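Local coordinates for protein catalase (Pseudomonas syringae, PDB 1M7S) that breaks hydrogen peroxide down into water and oxygen at a heme iron, protecting the bacterial cell from this toxic oxidant, at residues 304-309 against 347-352; 308-313 against 330-335. One frame throughout, in Å; residues are numbered along the deposited sequence.

Contact 1 of 2, residues 304-309 against 347-352. With HEM (protoporphyrin IX containing Fe), chain E.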
loop_
_atom_site.group_PDB
_atom_site.type_symbol
_atom_site.label_atom_id
_atom_site.label_comp_id
_atom_site.label_asym_id
_atom_site.label_seq_id
_atom_site.Cartn_x
_atom_site.Cartn_y
_atom_site.Cartn_z
ATOM N N GLU A 304 8.748 -16.109 3.822
ATOM C CA GLU A 304 7.971 -15.242 2.922
ATOM C C GLU A 304 8.650 -13.884 2.813
ATOM O O GLU A 304 8.724 -13.342 1.732
ATOM C CB GLU A 304 6.527 -15.090 3.444
ATOM C CG GLU A 304 5.598 -14.475 2.406
ATOM C CD GLU A 304 5.508 -15.258 1.098
ATOM O OE1 GLU A 304 5.257 -14.618 0.031
ATOM O OE2 GLU A 304 5.631 -16.486 1.052
ATOM N N GLN A 305 9.073 -13.311 3.971
ATOM C CA GLN A 305 9.645 -11.976 3.938
ATOM C C GLN A 305 11.107 -11.851 3.532
ATOM O O GLN A 305 11.534 -10.683 3.333
ATOM C CB GLN A 305 9.408 -11.267 5.274
ATOM C CG GLN A 305 7.960 -11.005 5.622
ATOM C CD GLN A 305 7.800 -10.191 6.888
ATOM O OE1 GLN A 305 6.990 -9.270 6.870
ATOM N NE2 GLN A 305 8.573 -10.482 7.968
ATOM N N VAL A 306 11.844 -12.920 3.311
ATOM C CA VAL A 306 13.245 -12.757 2.925
ATOM C C VAL A 306 13.322 -12.062 1.576
ATOM O O VAL A 306 12.511 -12.276 0.665
ATOM C CB VAL A 306 13.993 -14.092 2.990
ATOM C CG1 VAL A 306 13.610 -15.068 1.868
ATOM C CG2 VAL A 306 15.505 -13.869 3.065
ATOM N N ALA A 307 14.305 -11.185 1.411
ATOM C CA ALA A 307 14.498 -10.366 0.216
ATOM C C ALA A 307 15.841 -10.731 -0.424
ATOM O O ALA A 307 16.887 -10.334 0.102
ATOM C CB ALA A 307 14.441 -8.894 0.609
ATOM N N MET A 308 15.794 -11.630 -1.409
ATOM C CA MET A 308 17.028 -12.038 -2.095
ATOM C C MET A 308 17.251 -11.120 -3.289
ATOM O O MET A 308 16.288 -10.950 -4.053
ATOM C CB MET A 308 16.865 -13.469 -2.632
ATOM C CG MET A 308 16.572 -14.555 -1.593
ATOM S SD MET A 308 18.117 -14.785 -0.627
ATOM C CE MET A 308 17.614 -16.192 0.367
ATOM N N ALA A 309 18.422 -10.513 -3.463
ATOM C CA ALA A 309 18.589 -9.615 -4.613
ATOM C C ALA A 309 20.031 -9.607 -5.072
ATOM O O ALA A 309 20.928 -9.360 -4.254
ATOM C CB ALA A 309 18.201 -8.197 -4.128
ATOM N N LEU A 347 13.846 -5.680 8.211
ATOM C CA LEU A 347 13.196 -6.800 8.876
ATOM C C LEU A 347 14.269 -7.738 9.399
ATOM O O LEU A 347 15.300 -7.897 8.759
ATOM C CB LEU A 347 12.255 -7.594 7.922
ATOM C CG LEU A 347 11.101 -6.783 7.330
ATOM C CD1 LEU A 347 10.307 -7.613 6.288
ATOM C CD2 LEU A 347 10.089 -6.348 8.425
ATOM N N PRO A 348 14.065 -8.431 10.505
ATOM C CA PRO A 348 15.004 -9.364 11.084
ATOM C C PRO A 348 15.732 -10.252 10.097
ATOM O O PRO A 348 16.991 -10.247 10.038
ATOM C CB PRO A 348 14.214 -10.182 12.148
ATOM C CG PRO A 348 13.212 -9.129 12.551
ATOM C CD PRO A 348 12.849 -8.320 11.322
ATOM N N VAL A 349 15.049 -10.931 9.199
ATOM C CA VAL A 349 15.672 -11.869 8.274
ATOM C C VAL A 349 16.543 -11.171 7.232
ATOM O O VAL A 349 17.431 -11.878 6.691
ATOM C CB VAL A 349 14.607 -12.797 7.631
ATOM C CG1 VAL A 349 13.773 -12.007 6.634
ATOM C CG2 VAL A 349 15.214 -14.036 7.008
ATOM N N ASN A 350 16.258 -9.914 6.966
ATOM C CA ASN A 350 17.008 -9.215 5.940
ATOM C C ASN A 350 18.151 -8.368 6.490
ATOM O O ASN A 350 18.959 -7.871 5.693
ATOM C CB ASN A 350 16.046 -8.352 5.116
ATOM C CG ASN A 350 15.076 -9.243 4.360
ATOM O OD1 ASN A 350 15.489 -10.309 3.871
ATOM N ND2 ASN A 350 13.834 -8.821 4.253
ATOM N N GLN A 351 18.216 -8.204 7.823
ATOM C CA GLN A 351 19.287 -7.318 8.340
ATOM C C GLN A 351 20.667 -7.952 8.178
ATOM O O GLN A 351 20.837 -9.156 8.282
ATOM C CB GLN A 351 19.061 -7.134 9.855
ATOM C CG GLN A 351 17.912 -6.247 10.249
ATOM C CD GLN A 351 17.566 -6.396 11.732
ATOM O OE1 GLN A 351 18.290 -6.957 12.554
ATOM N NE2 GLN A 351 16.389 -5.942 12.120
ATOM N N PRO A 352 21.691 -7.138 7.970
ATOM C CA PRO A 352 23.061 -7.612 7.874
ATOM C C PRO A 352 23.551 -7.853 9.317
ATOM O O PRO A 352 22.924 -7.323 10.263
ATOM C CB PRO A 352 23.875 -6.452 7.296
ATOM C CG PRO A 352 23.056 -5.252 7.692
ATOM C CD PRO A 352 21.582 -5.683 7.832
HETATM C CHA HEM E . 12.900 -14.220 -8.094
HETATM C CHB HEM E . 16.480 -16.798 -10.085
HETATM C CHC HEM E . 16.159 -14.122 -14.096
HETATM C CHD HEM E . 13.308 -10.969 -11.736
HETATM C C1A HEM E . 13.890 -15.150 -8.306
HETATM C C2A HEM E . 14.262 -16.212 -7.341
HETATM C C3A HEM E . 15.247 -16.921 -7.890
HETATM C C4A HEM E . 15.510 -16.357 -9.203
HETATM C CMA HEM E . 16.022 -18.111 -7.309
HETATM C CAA HEM E . 13.573 -16.348 -5.972
HETATM C CBA HEM E . 14.396 -15.772 -4.771
HETATM C CGA HEM E . 13.678 -16.162 -3.451
HETATM O O1A HEM E . 13.188 -15.173 -2.852
HETATM O O2A HEM E . 13.761 -17.379 -3.196
HETATM C C1B HEM E . 16.733 -16.286 -11.329
HETATM C C2B HEM E . 17.802 -16.712 -12.223
HETATM C C3B HEM E . 17.702 -15.974 -13.348
HETATM C C4B HEM E . 16.595 -15.074 -13.175
HETATM C CMB HEM E . 18.798 -17.829 -11.881
HETATM C CAB HEM E . 18.521 -15.995 -14.639
HETATM C CBB HEM E . 19.775 -16.398 -14.706
HETATM C C1C HEM E . 15.453 -12.997 -13.755
HETATM C C2C HEM E . 15.399 -11.782 -14.536
HETATM C C3C HEM E . 14.636 -10.902 -13.876
HETATM C C4C HEM E . 14.151 -11.569 -12.686
HETATM C CMC HEM E . 16.159 -11.519 -15.865
HETATM C CAC HEM E . 14.246 -9.451 -14.221
HETATM C CBC HEM E . 15.086 -8.564 -14.784
HETATM C C1D HEM E . 12.903 -11.635 -10.573
HETATM C C2D HEM E . 11.957 -11.096 -9.610
HETATM C C3D HEM E . 11.841 -11.975 -8.613
HETATM C C4D HEM E . 12.708 -13.092 -8.918
HETATM C CMD HEM E . 11.259 -9.741 -9.820
HETATM C CAD HEM E . 10.966 -11.870 -7.330
HETATM C CBD HEM E . 11.853 -11.331 -6.150
HETATM C CGD HEM E . 11.066 -10.997 -4.897
HETATM O O1D HEM E . 11.728 -11.018 -3.801
HETATM O O2D HEM E . 9.851 -10.683 -4.919
HETATM N NA HEM E . 14.641 -15.316 -9.435
HETATM N NB HEM E . 16.019 -15.266 -11.923
HETATM N NC HEM E . 14.657 -12.855 -12.640
HETATM N ND HEM E . 13.378 -12.836 -10.085
HETATM FE FE HEM E . 14.719 -14.024 -10.996
HETATM O O HOH W 1 13.445 -15.686 -12.395
#
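One side-chain amide, that of Asn350, grips the backbone on both sides of Val306. Its OD1 accepts a hydrogen from Ala307 N at 2.9 Å, and its ND2 gives a hydrogen to Gln305 O at 3.1 Å. The ND2 bond is fairly straight, 161° at the hydrogen, and Gln305 O lies close to the amide plane. The N-H of Ala307 meets OD1 tilted 29° from the carbonyl plane. The two bonds across the contact set which way round the amide lies; ND2 also bonds Gly344 O. Val349 packs beside this grip. Its CG1 sits against Val306 CA at 3.8 Å, and its CG2 meets Val306 CG2 at 4.0 Å. Neither segment is a regular helix or strand; they are loops beside the beta barrel of the catalase fold, one after helix 299-304 and the other after helix 323-339. Phe86 of strand 82-90 touches both valines. At the other end Leu347 CD1 touches the amide carbon CD of Gln305 at 3.6 Å, the two side chains crossing at about a right angle. Gln305 is extended beyond CG, and this carries its amide along to Leu347 CD1. Its NE2 bonds Gln301 O and Asn366 O of the second subunit.

Contact 2 of 2, residues 308-313 against 330-335. With HEM (protoporphyrin IX containing Fe), chain E.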
loop_
_atom_site.group_PDB
_atom_site.type_symbol
_atom_site.label_atom_id
_atom_site.label_comp_id
_atom_site.label_asym_id
_atom_site.label_seq_id
_atom_site.Cartn_x
_atom_site.Cartn_y
_atom_site.Cartn_z
ATOM N N MET A 308 15.794 -11.630 -1.409
ATOM C CA MET A 308 17.028 -12.038 -2.095
ATOM C C MET A 308 17.251 -11.120 -3.289
ATOM O O MET A 308 16.288 -10.950 -4.053
ATOM C CB MET A 308 16.865 -13.469 -2.632
ATOM C CG MET A 308 16.572 -14.555 -1.593
ATOM S SD MET A 308 18.117 -14.785 -0.627
ATOM C CE MET A 308 17.614 -16.192 0.367
ATOM N N ALA A 309 18.422 -10.513 -3.463
ATOM C CA ALA A 309 18.589 -9.615 -4.613
ATOM C C ALA A 309 20.031 -9.607 -5.072
ATOM O O ALA A 309 20.928 -9.360 -4.254
ATOM C CB ALA A 309 18.201 -8.197 -4.128
ATOM N N PRO A 310 20.259 -9.722 -6.355
ATOM C CA PRO A 310 21.595 -9.651 -6.935
ATOM C C PRO A 310 22.209 -8.308 -6.602
ATOM O O PRO A 310 23.428 -8.176 -6.504
ATOM C CB PRO A 310 21.443 -9.965 -8.436
ATOM C CG PRO A 310 20.138 -10.731 -8.445
ATOM C CD PRO A 310 19.246 -10.048 -7.395
ATOM N N ALA A 311 21.439 -7.234 -6.318
ATOM C CA ALA A 311 21.964 -5.952 -5.948
ATOM C C ALA A 311 22.626 -6.016 -4.552
ATOM O O ALA A 311 23.297 -5.029 -4.254
ATOM C CB ALA A 311 20.894 -4.864 -5.907
ATOM N N ASN A 312 22.396 -7.015 -3.723
ATOM C CA ASN A 312 23.030 -6.998 -2.400
ATOM C C ASN A 312 24.445 -7.582 -2.641
ATOM O O ASN A 312 24.603 -8.792 -2.746
ATOM C CB ASN A 312 22.243 -7.841 -1.408
ATOM C CG ASN A 312 20.948 -7.189 -0.967
ATOM O OD1 ASN A 312 20.886 -5.974 -0.839
ATOM N ND2 ASN A 312 19.882 -7.964 -0.707
ATOM N N LEU A 313 25.391 -6.688 -2.806
ATOM C CA LEU A 313 26.780 -7.002 -3.128
ATOM C C LEU A 313 27.723 -6.465 -2.053
ATOM O O LEU A 313 27.336 -5.566 -1.310
ATOM C CB LEU A 313 27.169 -6.215 -4.405
ATOM C CG LEU A 313 26.462 -6.716 -5.667
ATOM C CD1 LEU A 313 26.505 -5.638 -6.756
ATOM C CD2 LEU A 313 27.070 -8.034 -6.120
ATOM N N PHE A 330 18.534 -4.414 -10.978
ATOM C CA PHE A 330 17.477 -3.458 -10.753
ATOM C C PHE A 330 16.214 -4.131 -10.179
ATOM O O PHE A 330 15.557 -3.596 -9.236
ATOM C CB PHE A 330 17.100 -2.747 -12.097
ATOM C CG PHE A 330 15.828 -1.912 -11.881
ATOM C CD1 PHE A 330 15.895 -0.744 -11.157
ATOM C CD2 PHE A 330 14.605 -2.326 -12.379
ATOM C CE1 PHE A 330 14.754 0.018 -10.922
ATOM C CE2 PHE A 330 13.455 -1.590 -12.136
ATOM C CZ PHE A 330 13.526 -0.423 -11.395
ATOM N N SER A 331 15.803 -5.207 -10.848
ATOM C CA SER A 331 14.443 -5.731 -10.577
ATOM C C SER A 331 14.108 -6.303 -9.218
ATOM O O SER A 331 12.951 -6.198 -8.739
ATOM C CB SER A 331 14.187 -6.813 -11.672
ATOM O OG SER A 331 12.892 -7.329 -11.394
ATOM N N TYR A 332 15.069 -6.967 -8.582
ATOM C CA TYR A 332 14.688 -7.617 -7.284
ATOM C C TYR A 332 14.555 -6.526 -6.254
ATOM O O TYR A 332 13.580 -6.467 -5.526
ATOM C CB TYR A 332 15.786 -8.598 -6.883
ATOM C CG TYR A 332 15.921 -9.813 -7.768
ATOM C CD1 TYR A 332 15.642 -11.075 -7.227
ATOM C CD2 TYR A 332 16.257 -9.695 -9.113
ATOM C CE1 TYR A 332 15.823 -12.217 -8.000
ATOM C CE2 TYR A 332 16.391 -10.835 -9.875
ATOM C CZ TYR A 332 16.203 -12.078 -9.301
ATOM O OH TYR A 332 16.329 -13.199 -10.116
ATOM N N ALA A 333 15.497 -5.554 -6.242
ATOM C CA ALA A 333 15.386 -4.491 -5.221
ATOM C C ALA A 333 14.108 -3.714 -5.446
ATOM O O ALA A 333 13.424 -3.349 -4.493
ATOM C CB ALA A 333 16.608 -3.561 -5.260
ATOM N N ASP A 334 13.749 -3.519 -6.724
ATOM C CA ASP A 334 12.523 -2.791 -7.036
ATOM C C ASP A 334 11.255 -3.532 -6.606
ATOM O O ASP A 334 10.395 -2.938 -5.959
ATOM C CB ASP A 334 12.494 -2.567 -8.546
ATOM C CG ASP A 334 11.284 -1.775 -8.981
ATOM O OD1 ASP A 334 11.120 -0.649 -8.444
ATOM O OD2 ASP A 334 10.550 -2.371 -9.820
ATOM N N THR A 335 11.152 -4.818 -6.961
ATOM C CA THR A 335 9.912 -5.528 -6.549
ATOM C C THR A 335 9.838 -5.638 -5.021
ATOM O O THR A 335 8.755 -5.702 -4.451
ATOM C CB THR A 335 9.812 -6.886 -7.277
ATOM O OG1 THR A 335 8.475 -7.414 -7.110
ATOM C CG2 THR A 335 10.714 -7.936 -6.588
HETATM C CHA HEM E . 12.900 -14.220 -8.094
HETATM C CHB HEM E . 16.480 -16.798 -10.085
HETATM C CHC HEM E . 16.159 -14.122 -14.096
HETATM C CHD HEM E . 13.308 -10.969 -11.736
HETATM C C1A HEM E . 13.890 -15.150 -8.306
HETATM C C2A HEM E . 14.262 -16.212 -7.341
HETATM C C3A HEM E . 15.247 -16.921 -7.890
HETATM C C4A HEM E . 15.510 -16.357 -9.203
HETATM C CMA HEM E . 16.022 -18.111 -7.309
HETATM C CAA HEM E . 13.573 -16.348 -5.972
HETATM C CBA HEM E . 14.396 -15.772 -4.771
HETATM C CGA HEM E . 13.678 -16.162 -3.451
HETATM O O1A HEM E . 13.188 -15.173 -2.852
HETATM O O2A HEM E . 13.761 -17.379 -3.196
HETATM C C1B HEM E . 16.733 -16.286 -11.329
HETATM C C2B HEM E . 17.802 -16.712 -12.223
HETATM C C3B HEM E . 17.702 -15.974 -13.348
HETATM C C4B HEM E . 16.595 -15.074 -13.175
HETATM C CMB HEM E . 18.798 -17.829 -11.881
HETATM C CAB HEM E . 18.521 -15.995 -14.639
HETATM C CBB HEM E . 19.775 -16.398 -14.706
HETATM C C1C HEM E . 15.453 -12.997 -13.755
HETATM C C2C HEM E . 15.399 -11.782 -14.536
HETATM C C3C HEM E . 14.636 -10.902 -13.876
HETATM C C4C HEM E . 14.151 -11.569 -12.686
HETATM C CMC HEM E . 16.159 -11.519 -15.865
HETATM C CAC HEM E . 14.246 -9.451 -14.221
HETATM C CBC HEM E . 15.086 -8.564 -14.784
HETATM C C1D HEM E . 12.903 -11.635 -10.573
HETATM C C2D HEM E . 11.957 -11.096 -9.610
HETATM C C3D HEM E . 11.841 -11.975 -8.613
HETATM C C4D HEM E . 12.708 -13.092 -8.918
HETATM C CMD HEM E . 11.259 -9.741 -9.820
HETATM C CAD HEM E . 10.966 -11.870 -7.330
HETATM C CBD HEM E . 11.853 -11.331 -6.150
HETATM C CGD HEM E . 11.066 -10.997 -4.897
HETATM O O1D HEM E . 11.728 -11.018 -3.801
HETATM O O2D HEM E . 9.851 -10.683 -4.919
HETATM N NA HEM E . 14.641 -15.316 -9.435
HETATM N NB HEM E . 16.019 -15.266 -11.923
HETATM N NC HEM E . 14.657 -12.855 -12.640
HETATM N ND HEM E . 13.378 -12.836 -10.085
HETATM FE FE HEM E . 14.719 -14.024 -10.996
HETATM O O HOH W 2 18.379 -6.453 -7.316
HETATM O O HOH W 1 13.445 -15.686 -12.395
#
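The ring of Tyr332 is sandwiched between Pro310 and the heme. Pro310 CD stands over one face in a CH-pi contact, 3.5 Å from the centroid of the Tyr332 ring and 18° off the ring normal. The opposite face is turned to the porphyrin, with heme C1D above it near the rim. Met308 O approaches the ring obliquely and comes within 3.2 Å of Tyr332 CD1. This is the proximal side of the heme in the catalase fold, where a tyrosine on a long helix, here 323-339, supplies the axial ligand. Tyr332 OH binds the heme iron at 2.0 Å and also bonds Arg328 NH2, one helical turn earlier. CG of Tyr332 is anti to its carbonyl carbon (chi1 -68°), which directs the ring from the helix toward the iron.

Pro310 belongs to a type I beta turn from Ala309 to Asn312, closed by the bond from Asn312 N to Ala309 O. Ala309 CB packs on Tyr332 CB at 3.7 Å, at the root of the side chain, where it leaves the helix. Met308 O is held by Gln336 NE2 on the same helix. Val122 of barrel strand 117-124 touches both Pro310 and Tyr332. Farther along the helix, Thr335 CG2 lies 3.3 Å from the heme propionate oxygen O2D. Met308, just before the turn, brings CG to 3.7 Å from O1A of the other heme propionate. Water 2 bridges the turn and the helix: it accepts a hydrogen from Ala333 N at 3.2 Å and a weak one from Ala311 N.

Overall arrangement
Following the chain from the N terminus, helix 299-304 runs into the loop that holds residues 304-313. Both contacts start in this loop and share Met308 and Ala309. Contact 2 closes the shorter excursion, which takes in strand 317-319 and the first part of helix 323-339. Contact 1 closes a longer one, reaching past the end of that helix to 347-352. Contact 2 is therefore nested within contact 1 along the chain. Their centres lie about 11 Å apart. Together they tie one loop to the heme-ligand helix and to the chain that follows it, beside barrel strands 82-90, 107-114 and 117-124. Both also touch the second subunit.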